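Local structure of putative metalloprotease II (Bacteroides fragilis, 4ON1) at residues 23-31 and 104-112; 135-143 and 153-163. The protein is probably an extracellular zinc-dependent endopeptidase, related to fragilysin and encoded in a pathogenicity island. All coordinates share one frame; numbering follows the deposited sequence.

Contact 1: residues 23-31 and 104-112; sequences LRSMDYEDL and IDYIVYKDK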
loop_
_atom_site.group_PDB
_atom_site.type_symbol
_atom_site.label_atom_id
_atom_site.label_comp_id
_atom_site.label_asym_id
_atom_site.label_seq_id
_atom_site.Cartn_x
_atom_site.Cartn_y
_atom_site.Cartn_z
ATOM N N LEU A 23 -1.616 4.404 22.703
ATOM C CA LEU A 23 -0.842 3.800 21.627
ATOM C C LEU A 23 0.236 2.845 22.132
ATOM O O LEU A 23 0.615 1.904 21.434
ATOM C CB LEU A 23 -0.208 4.898 20.764
ATOM C CG LEU A 23 -1.183 5.762 19.950
ATOM C CD1 LEU A 23 -0.494 7.006 19.422
ATOM C CD2 LEU A 23 -1.760 4.955 18.793
ATOM N N ARG A 24 0.732 3.082 23.339
ATOM C CA ARG A 24 1.754 2.210 23.899
ATOM C C ARG A 24 1.187 0.867 24.369
ATOM O O ARG A 24 1.825 -0.172 24.211
ATOM C CB ARG A 24 2.456 2.900 25.072
ATOM C CG ARG A 24 3.425 3.997 24.677
ATOM C CD ARG A 24 4.801 3.760 25.284
ATOM N NE ARG A 24 5.739 4.819 24.920
ATOM C CZ ARG A 24 6.198 5.737 25.764
ATOM N NH1 ARG A 24 5.828 5.716 27.038
ATOM N NH2 ARG A 24 7.044 6.665 25.339
ATOM N N SER A 25 -0.014 0.884 24.939
ATOM C CA SER A 25 -0.542 -0.312 25.590
ATOM C C SER A 25 -1.586 -1.036 24.749
ATOM O O SER A 25 -2.053 -2.108 25.127
ATOM C CB SER A 25 -1.149 0.048 26.948
ATOM O OG SER A 25 -2.282 0.882 26.771
ATOM N N MET A 26 -1.967 -0.457 23.618
ATOM C CA MET A 26 -3.084 -1.012 22.861
ATOM C C MET A 26 -2.712 -2.339 22.202
ATOM O O MET A 26 -1.571 -2.540 21.777
ATOM C CB MET A 26 -3.556 -0.025 21.794
ATOM C CG MET A 26 -2.607 0.103 20.628
ATOM S SD MET A 26 -3.222 1.196 19.345
ATOM C CE MET A 26 -1.837 1.100 18.211
ATOM N N ASP A 27 -3.670 -3.255 22.141
ATOM C CA ASP A 27 -3.521 -4.421 21.281
ATOM C C ASP A 27 -4.670 -4.424 20.268
ATOM O O ASP A 27 -5.400 -3.433 20.173
ATOM C CB ASP A 27 -3.464 -5.717 22.093
ATOM C CG ASP A 27 -4.691 -5.935 22.952
ATOM O OD1 ASP A 27 -5.710 -5.240 22.758
ATOM O OD2 ASP A 27 -4.634 -6.825 23.829
ATOM N N TYR A 28 -4.821 -5.514 19.519
ATOM C CA TYR A 28 -5.806 -5.559 18.439
ATOM C C TYR A 28 -7.212 -5.176 18.900
ATOM O O TYR A 28 -7.880 -4.376 18.250
ATOM C CB TYR A 28 -5.855 -6.949 17.780
ATOM C CG TYR A 28 -6.932 -7.035 16.714
ATOM C CD1 TYR A 28 -6.708 -6.544 15.432
ATOM C CD2 TYR A 28 -8.181 -7.579 16.997
ATOM C CE1 TYR A 28 -7.695 -6.600 14.457
ATOM C CE2 TYR A 28 -9.178 -7.643 16.024
ATOM C CZ TYR A 28 -8.925 -7.152 14.759
ATOM O OH TYR A 28 -9.909 -7.217 13.799
ATOM N N GLU A 29 -7.678 -5.746 20.006
ATOM C CA GLU A 29 -9.047 -5.463 20.420
ATOM C C GLU A 29 -9.269 -3.991 20.771
ATOM O O GLU A 29 -10.359 -3.468 20.560
ATOM C CB GLU A 29 -9.454 -6.357 21.592
ATOM C CG GLU A 29 -9.615 -7.822 21.196
ATOM C CD GLU A 29 -10.698 -8.036 20.131
ATOM O OE1 GLU A 29 -10.533 -8.940 19.279
ATOM O OE2 GLU A 29 -11.720 -7.313 20.153
ATOM N N ASP A 30 -8.245 -3.322 21.297
ATOM C CA ASP A 30 -8.362 -1.886 21.564
ATOM C C ASP A 30 -8.544 -1.076 20.283
ATOM O O ASP A 30 -9.491 -0.297 20.154
ATOM C CB ASP A 30 -7.131 -1.368 22.295
ATOM C CG ASP A 30 -6.994 -1.945 23.689
ATOM O OD1 ASP A 30 -8.022 -2.106 24.382
ATOM O OD2 ASP A 30 -5.849 -2.236 24.085
ATOM N N LEU A 31 -7.621 -1.252 19.345
ATOM C CA LEU A 31 -7.645 -0.474 18.110
ATOM C C LEU A 31 -8.852 -0.854 17.259
ATOM O O LEU A 31 -9.554 0.025 16.755
ATOM C CB LEU A 31 -6.350 -0.672 17.324
ATOM C CG LEU A 31 -6.272 0.099 16.004
ATOM C CD1 LEU A 31 -6.706 1.552 16.194
ATOM C CD2 LEU A 31 -4.866 0.026 15.431
ATOM N N ILE A 104 5.113 7.212 11.379
ATOM C CA ILE A 104 5.132 6.077 12.307
ATOM C C ILE A 104 4.001 5.088 12.034
ATOM O O ILE A 104 2.851 5.490 11.867
ATOM C CB ILE A 104 5.016 6.556 13.763
ATOM C CG1 ILE A 104 6.079 7.623 14.054
ATOM C CG2 ILE A 104 5.139 5.384 14.728
ATOM C CD1 ILE A 104 7.508 7.121 13.930
ATOM N N ASP A 105 4.339 3.801 11.962
ATOM C CA ASP A 105 3.344 2.729 11.826
ATOM C C ASP A 105 3.123 2.015 13.160
ATOM O O ASP A 105 4.083 1.553 13.782
ATOM C CB ASP A 105 3.787 1.703 10.775
ATOM C CG ASP A 105 2.906 1.701 9.532
ATOM O OD1 ASP A 105 1.779 2.236 9.584
ATOM O OD2 ASP A 105 3.345 1.147 8.502
ATOM N N TYR A 106 1.872 1.934 13.605
ATOM C CA TYR A 106 1.530 1.104 14.765
ATOM C C TYR A 106 0.781 -0.118 14.263
ATOM O O TYR A 106 -0.231 0.021 13.581
ATOM C CB TYR A 106 0.681 1.868 15.788
ATOM C CG TYR A 106 1.319 3.125 16.329
ATOM C CD1 TYR A 106 1.984 3.118 17.545
ATOM C CD2 TYR A 106 1.250 4.320 15.628
ATOM C CE1 TYR A 106 2.567 4.264 18.046
ATOM C CE2 TYR A 106 1.832 5.474 16.118
ATOM C CZ TYR A 106 2.490 5.439 17.327
ATOM O OH TYR A 106 3.072 6.588 17.821
ATOM N N ILE A 107 1.278 -1.308 14.596
ATOM C CA ILE A 107 0.762 -2.544 14.017
ATOM C C ILE A 107 0.299 -3.501 15.119
ATOM O O ILE A 107 1.052 -3.798 16.053
ATOM C CB ILE A 107 1.846 -3.222 13.136
ATOM C CG1 ILE A 107 2.307 -2.263 12.028
ATOM C CG2 ILE A 107 1.356 -4.554 12.573
ATOM C CD1 ILE A 107 3.736 -2.519 11.548
ATOM N N VAL A 108 -0.948 -3.955 15.022
ATOM C CA VAL A 108 -1.503 -4.923 15.962
ATOM C C VAL A 108 -2.166 -6.081 15.223
ATOM O O VAL A 108 -3.024 -5.871 14.375
ATOM C CB VAL A 108 -2.538 -4.264 16.923
ATOM C CG1 VAL A 108 -1.847 -3.374 17.918
ATOM C CG2 VAL A 108 -3.576 -3.447 16.151
ATOM N N TYR A 109 -1.766 -7.304 15.562
ATOM C CA TYR A 109 -2.384 -8.512 15.019
ATOM C C TYR A 109 -3.266 -9.185 16.059
ATOM O O TYR A 109 -2.932 -9.199 17.238
ATOM C CB TYR A 109 -1.316 -9.492 14.536
ATOM C CG TYR A 109 -0.844 -9.223 13.126
ATOM C CD1 TYR A 109 -0.070 -8.108 12.829
ATOM C CD2 TYR A 109 -1.169 -10.093 12.095
ATOM C CE1 TYR A 109 0.359 -7.864 11.535
ATOM C CE2 TYR A 109 -0.738 -9.866 10.809
ATOM C CZ TYR A 109 0.022 -8.748 10.534
ATOM O OH TYR A 109 0.445 -8.525 9.251
ATOM N N LYS A 110 -4.396 -9.736 15.629
ATOM C CA LYS A 110 -5.311 -10.360 16.579
ATOM C C LYS A 110 -4.709 -11.618 17.190
ATOM O O LYS A 110 -4.797 -11.842 18.403
ATOM C CB LYS A 110 -6.649 -10.690 15.924
ATOM C CG LYS A 110 -7.621 -11.338 16.898
ATOM C CD LYS A 110 -9.008 -11.528 16.304
ATOM C CE LYS A 110 -8.955 -12.345 15.034
ATOM N NZ LYS A 110 -10.320 -12.594 14.482
ATOM N N ASP A 111 -4.087 -12.430 16.349
ATOM C CA ASP A 111 -3.509 -13.691 16.796
ATOM C C ASP A 111 -2.128 -13.460 17.408
ATOM O O ASP A 111 -1.239 -12.911 16.756
ATOM C CB ASP A 111 -3.424 -14.674 15.627
ATOM C CG ASP A 111 -2.809 -16.000 16.026
ATOM O OD1 ASP A 111 -3.568 -16.910 16.427
ATOM O OD2 ASP A 111 -1.568 -16.128 15.950
ATOM N N LYS A 112 -1.957 -13.863 18.666
ATOM C CA LYS A 112 -0.702 -13.621 19.377
ATOM C C LYS A 112 0.507 -14.268 18.700
ATOM O O LYS A 112 1.574 -13.656 18.623
ATOM C CB LYS A 112 -0.790 -14.126 20.822
ATOM C CG LYS A 112 0.560 -14.108 21.533
ATOM C CD LYS A 112 0.494 -14.456 23.013
ATOM C CE LYS A 112 1.850 -14.212 23.678
ATOM N NZ LYS A 112 1.786 -14.214 25.166
HETATM O O HOH W 1 -2.230 -7.278 19.382
#

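Contact 2: residues 135-143 and 153-163; sequences DKIVVCNTG and IKNIRIDITKA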
loop_
_atom_site.group_PDB
_atom_site.type_symbol
_atom_site.label_atom_id
_atom_site.label_comp_id
_atom_site.label_asym_id
_atom_site.label_seq_id
_atom_site.Cartn_x
_atom_site.Cartn_y
_atom_site.Cartn_z
ATOM N N ASP A 135 16.668 6.722 17.898
ATOM C CA ASP A 135 17.505 5.567 17.590
ATOM C C ASP A 135 16.650 4.320 17.358
ATOM O O ASP A 135 17.057 3.387 16.665
ATOM C CB ASP A 135 18.514 5.331 18.724
ATOM C CG ASP A 135 17.850 4.889 20.020
ATOM O OD1 ASP A 135 16.816 5.483 20.401
ATOM O OD2 ASP A 135 18.371 3.955 20.667
ATOM N N LYS A 136 15.454 4.329 17.939
ATOM C CA LYS A 136 14.521 3.206 17.885
ATOM C C LYS A 136 13.716 3.103 16.584
ATOM O O LYS A 136 12.605 3.632 16.506
ATOM C CB LYS A 136 13.543 3.287 19.063
ATOM C CG LYS A 136 14.164 3.107 20.447
ATOM C CD LYS A 136 13.072 3.110 21.517
ATOM C CE LYS A 136 13.555 2.547 22.845
ATOM N NZ LYS A 136 14.607 3.394 23.472
ATOM N N ILE A 137 14.256 2.434 15.567
ATOM C CA ILE A 137 13.459 2.164 14.366
ATOM C C ILE A 137 12.277 1.248 14.700
ATOM O O ILE A 137 11.140 1.497 14.284
ATOM C CB ILE A 137 14.280 1.504 13.243
ATOM C CG1 ILE A 137 15.412 2.416 12.776
ATOM C CG2 ILE A 137 13.382 1.167 12.056
ATOM C CD1 ILE A 137 16.112 1.905 11.522
ATOM N N VAL A 138 12.552 0.184 15.448
ATOM C CA VAL A 138 11.512 -0.764 15.825
ATOM C C VAL A 138 11.317 -0.825 17.338
ATOM O O VAL A 138 12.260 -1.086 18.082
ATOM C CB VAL A 138 11.831 -2.183 15.319
ATOM C CG1 VAL A 138 10.789 -3.169 15.836
ATOM C CG2 VAL A 138 11.908 -2.211 13.797
ATOM N N VAL A 139 10.094 -0.567 17.788
ATOM C CA VAL A 139 9.753 -0.718 19.201
ATOM C C VAL A 139 8.659 -1.769 19.372
ATOM O O VAL A 139 7.642 -1.718 18.687
ATOM C CB VAL A 139 9.287 0.610 19.829
ATOM C CG1 VAL A 139 8.799 0.385 21.254
ATOM C CG2 VAL A 139 10.418 1.627 19.807
ATOM N N CYS A 140 8.888 -2.742 20.250
ATOM C CA CYS A 140 7.877 -3.752 20.548
ATOM C C CYS A 140 7.313 -3.515 21.937
ATOM O O CYS A 140 8.047 -3.552 22.916
ATOM C CB CYS A 140 8.458 -5.168 20.454
ATOM S SG CYS A 140 9.197 -5.580 18.855
ATOM N N ASN A 141 6.014 -3.248 22.016
ATOM C CA ASN A 141 5.358 -3.039 23.304
ATOM C C ASN A 141 4.739 -4.328 23.828
ATOM O O ASN A 141 3.920 -4.958 23.157
ATOM C CB ASN A 141 4.301 -1.940 23.198
ATOM C CG ASN A 141 4.914 -0.560 23.008
ATOM O OD1 ASN A 141 5.555 -0.027 23.916
ATOM N ND2 ASN A 141 4.715 0.026 21.832
ATOM N N THR A 142 5.148 -4.723 25.030
ATOM C CA THR A 142 4.722 -5.993 25.607
ATOM C C THR A 142 3.966 -5.828 26.923
ATOM O O THR A 142 3.954 -4.749 27.514
ATOM C CB THR A 142 5.932 -6.916 25.846
ATOM O OG1 THR A 142 6.714 -6.405 26.934
ATOM C CG2 THR A 142 6.801 -6.980 24.602
ATOM N N GLY A 143 3.337 -6.912 27.371
ATOM C CA GLY A 143 2.650 -6.928 28.648
ATOM C C GLY A 143 3.549 -7.358 29.792
ATOM O O GLY A 143 4.758 -7.129 29.769
ATOM N N ILE A 153 3.565 -9.799 23.240
ATOM C CA ILE A 153 3.647 -8.542 22.499
ATOM C C ILE A 153 2.261 -7.977 22.193
ATOM O O ILE A 153 1.395 -8.675 21.662
ATOM C CB ILE A 153 4.444 -8.719 21.200
ATOM C CG1 ILE A 153 5.862 -9.163 21.547
ATOM C CG2 ILE A 153 4.472 -7.420 20.392
ATOM C CD1 ILE A 153 6.745 -9.357 20.363
ATOM N N LYS A 154 2.068 -6.707 22.538
ATOM C CA LYS A 154 0.795 -6.011 22.350
ATOM C C LYS A 154 0.703 -5.373 20.960
ATOM O O LYS A 154 -0.282 -5.536 20.235
ATOM C CB LYS A 154 0.639 -4.923 23.423
ATOM C CG LYS A 154 0.834 -5.415 24.862
ATOM C CD LYS A 154 -0.483 -5.693 25.548
ATOM C CE LYS A 154 -0.840 -4.571 26.499
ATOM N NZ LYS A 154 -2.264 -4.645 26.932
ATOM N N ASN A 155 1.740 -4.617 20.622
ATOM C CA ASN A 155 1.832 -3.920 19.347
ATOM C C ASN A 155 3.271 -3.715 18.908
ATOM O O ASN A 155 4.207 -3.893 19.691
ATOM C CB ASN A 155 1.137 -2.569 19.441
ATOM C CG ASN A 155 1.789 -1.659 20.455
ATOM O OD1 ASN A 155 2.837 -1.061 20.189
ATOM N ND2 ASN A 155 1.172 -1.544 21.630
ATOM N N ILE A 156 3.425 -3.301 17.659
ATOM C CA ILE A 156 4.716 -2.972 17.084
ATOM C C ILE A 156 4.653 -1.539 16.572
ATOM O O ILE A 156 3.692 -1.157 15.914
ATOM C CB ILE A 156 5.090 -3.904 15.916
ATOM C CG1 ILE A 156 5.143 -5.354 16.376
ATOM C CG2 ILE A 156 6.427 -3.521 15.352
ATOM C CD1 ILE A 156 6.039 -5.561 17.548
ATOM N N ARG A 157 5.677 -0.753 16.888
ATOM C CA ARG A 157 5.781 0.631 16.437
ATOM C C ARG A 157 7.007 0.775 15.539
ATOM O O ARG A 157 8.135 0.601 15.992
ATOM C CB ARG A 157 5.879 1.566 17.644
ATOM C CG ARG A 157 5.973 3.046 17.331
ATOM C CD ARG A 157 6.420 3.780 18.577
ATOM N NE ARG A 157 6.227 5.221 18.489
ATOM C CZ ARG A 157 7.100 6.060 17.943
ATOM N NH1 ARG A 157 8.225 5.598 17.412
ATOM N NH2 ARG A 157 6.840 7.362 17.926
ATOM N N ILE A 158 6.778 1.079 14.269
ATOM C CA ILE A 158 7.855 1.172 13.289
ATOM C C ILE A 158 8.020 2.607 12.805
ATOM O O ILE A 158 7.054 3.229 12.368
ATOM C CB ILE A 158 7.595 0.282 12.064
ATOM C CG1 ILE A 158 7.250 -1.140 12.493
ATOM C CG2 ILE A 158 8.814 0.283 11.148
ATOM C CD1 ILE A 158 8.436 -1.865 13.091
ATOM N N ASP A 159 9.241 3.128 12.863
ATOM C CA ASP A 159 9.505 4.438 12.288
ATOM C C ASP A 159 9.822 4.279 10.802
ATOM O O ASP A 159 10.935 3.906 10.436
ATOM C CB ASP A 159 10.657 5.129 13.022
ATOM C CG ASP A 159 10.728 6.618 12.733
ATOM O OD1 ASP A 159 11.044 7.383 13.669
ATOM O OD2 ASP A 159 10.477 7.024 11.577
ATOM N N ILE A 160 8.838 4.559 9.953
ATOM C CA ILE A 160 9.001 4.397 8.509
ATOM C C ILE A 160 10.064 5.344 7.960
ATOM O O ILE A 160 10.905 4.961 7.145
ATOM C CB ILE A 160 7.673 4.664 7.762
ATOM C CG1 ILE A 160 6.545 3.784 8.314
ATOM C CG2 ILE A 160 7.840 4.480 6.246
ATOM C CD1 ILE A 160 6.806 2.297 8.188
ATOM N N THR A 161 10.020 6.588 8.418
ATOM C CA THR A 161 10.969 7.595 7.977
ATOM C C THR A 161 12.406 7.156 8.240
ATOM O O THR A 161 13.271 7.288 7.375
ATOM C CB THR A 161 10.686 8.936 8.656
ATOM O OG1 THR A 161 9.368 9.370 8.291
ATOM C CG2 THR A 161 11.711 9.983 8.235
ATOM N N LYS A 162 12.655 6.623 9.432
ATOM C CA LYS A 162 13.972 6.095 9.770
ATOM C C LYS A 162 14.351 4.924 8.874
ATOM O O LYS A 162 15.459 4.879 8.338
ATOM C CB LYS A 162 14.015 5.652 11.232
ATOM C CG LYS A 162 14.844 6.535 12.141
ATOM C CD LYS A 162 14.056 7.706 12.681
ATOM C CE LYS A 162 14.708 8.255 13.946
ATOM N NZ LYS A 162 14.685 7.257 15.060
ATOM N N ALA A 163 13.420 3.984 8.710
ATOM C CA ALA A 163 13.647 2.801 7.882
ATOM C C ALA A 163 14.006 3.166 6.443
ATOM O O ALA A 163 14.888 2.557 5.836
ATOM C CB ALA A 163 12.431 1.905 7.904
#

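Contact 1: residues 23-31 and 104-112
Y28, the first residue of helix 28-35, sits on V108 of strand 102-109 with their CA atoms 5.0 Å apart, while at the other end L23 and Y106 lie wider, at 7.7 Å between CA atoms. V108 is the centre of the contact. Its CB packs against the backbone N of Y28, its CG1 meets the backbone of D27, and its CG2 touches CD2 of L31 at 3.8 Å. At the loop end L23 covers the ring of Y106. L23 CD2 lies over the centre of one ring face, 4.2 Å from the centroid of the Y106 ring, a CH-pi contact. M26 reaches the same tyrosine with an extended chain, and its CE stops 3.6 Å from Y106 CB. Y106 OH is held by E49. Both segments belong to the fragilysin-type N-terminal domain; here the loop and the helix start cover the side of strand 102-109 that carries Y106 and V108. D27 and D30 form a capping box at that start: D27 N gives a bond to D30 OD2 at 3.1 Å, and D30 N returns a weak one to D27 OD1. The CG of Y28 is anti to the backbone N (chi1 176°), which lays the ring against K110. K110 CB sits over one face, 3.8 Å from the ring centroid, and Y28 OH bonds to S89 O. One water accepts from Y28 N and donates to Y109 O.

Contact 2: residues 135-143 and 153-163
Strands 138-142 and 153-159 run antiparallel, 4.4 Å apart at their axes and 151° between their directions. V139 and R157 are a hydrogen-bonded pair: V139 N to R157 O is 2.9 Å and R157 N to V139 O is 2.8 Å. D159 N continues the ladder to I137 O. The register slips by one residue between N141 and T142. There N141 O takes a short bond from K154 N, 2.6 Å, and a weak one from N155 N, so K154 and N155 both face N141 in a classic beta bulge. The two asparagines also join through their side chains. N141 ND2 donates a hydrogen bond to N155 OD1 at 2.7 Å, with the acceptor near the amide plane of N141. The amide planes are turned 50° from each other. N155 CG stands between its own backbone N and carbonyl carbon (chi1 62°), which brings OD1 over to N141; its ND2 goes to the carbonyls of R24 and M26. On the other face, V138 and I158 lie side by side, with V138 CG2 3.6 Å from I158 CD1. C140 SG touches I156 CD1 at 3.4 Å. I156 and I158 also pack on helix 112-126. Beyond the strands, I137 CG1 lies against K162 CB at 3.8 Å. D159 is the N-cap of helix 160-165 and accepts from K162 N. The whole is a beta hairpin with a classic bulge, its second strand leading straight into a capped helix.

Overall arrangement
Contacts 1 and 2 meet in the N-terminal domain of the fragilysin family, their centres about 11 Å apart. Strands 102-109 and 153-159 are antiparallel neighbours, probably bonded from I107 N to I156 O and from I158 N to D105 O, both at 2.8 Å. Segment 23-31 of contact 1 reaches contact 2 as well, through R24 in its loop part, with R24 O 3.2 Å from N141 CB. E49 ties the two further: the carboxylate oxygen OE2 that holds Y106 also forms a salt bridge with R157 NE of contact 2. Neither contact touches the zinc site, where D176, H334, H338 and H344 hold the metal.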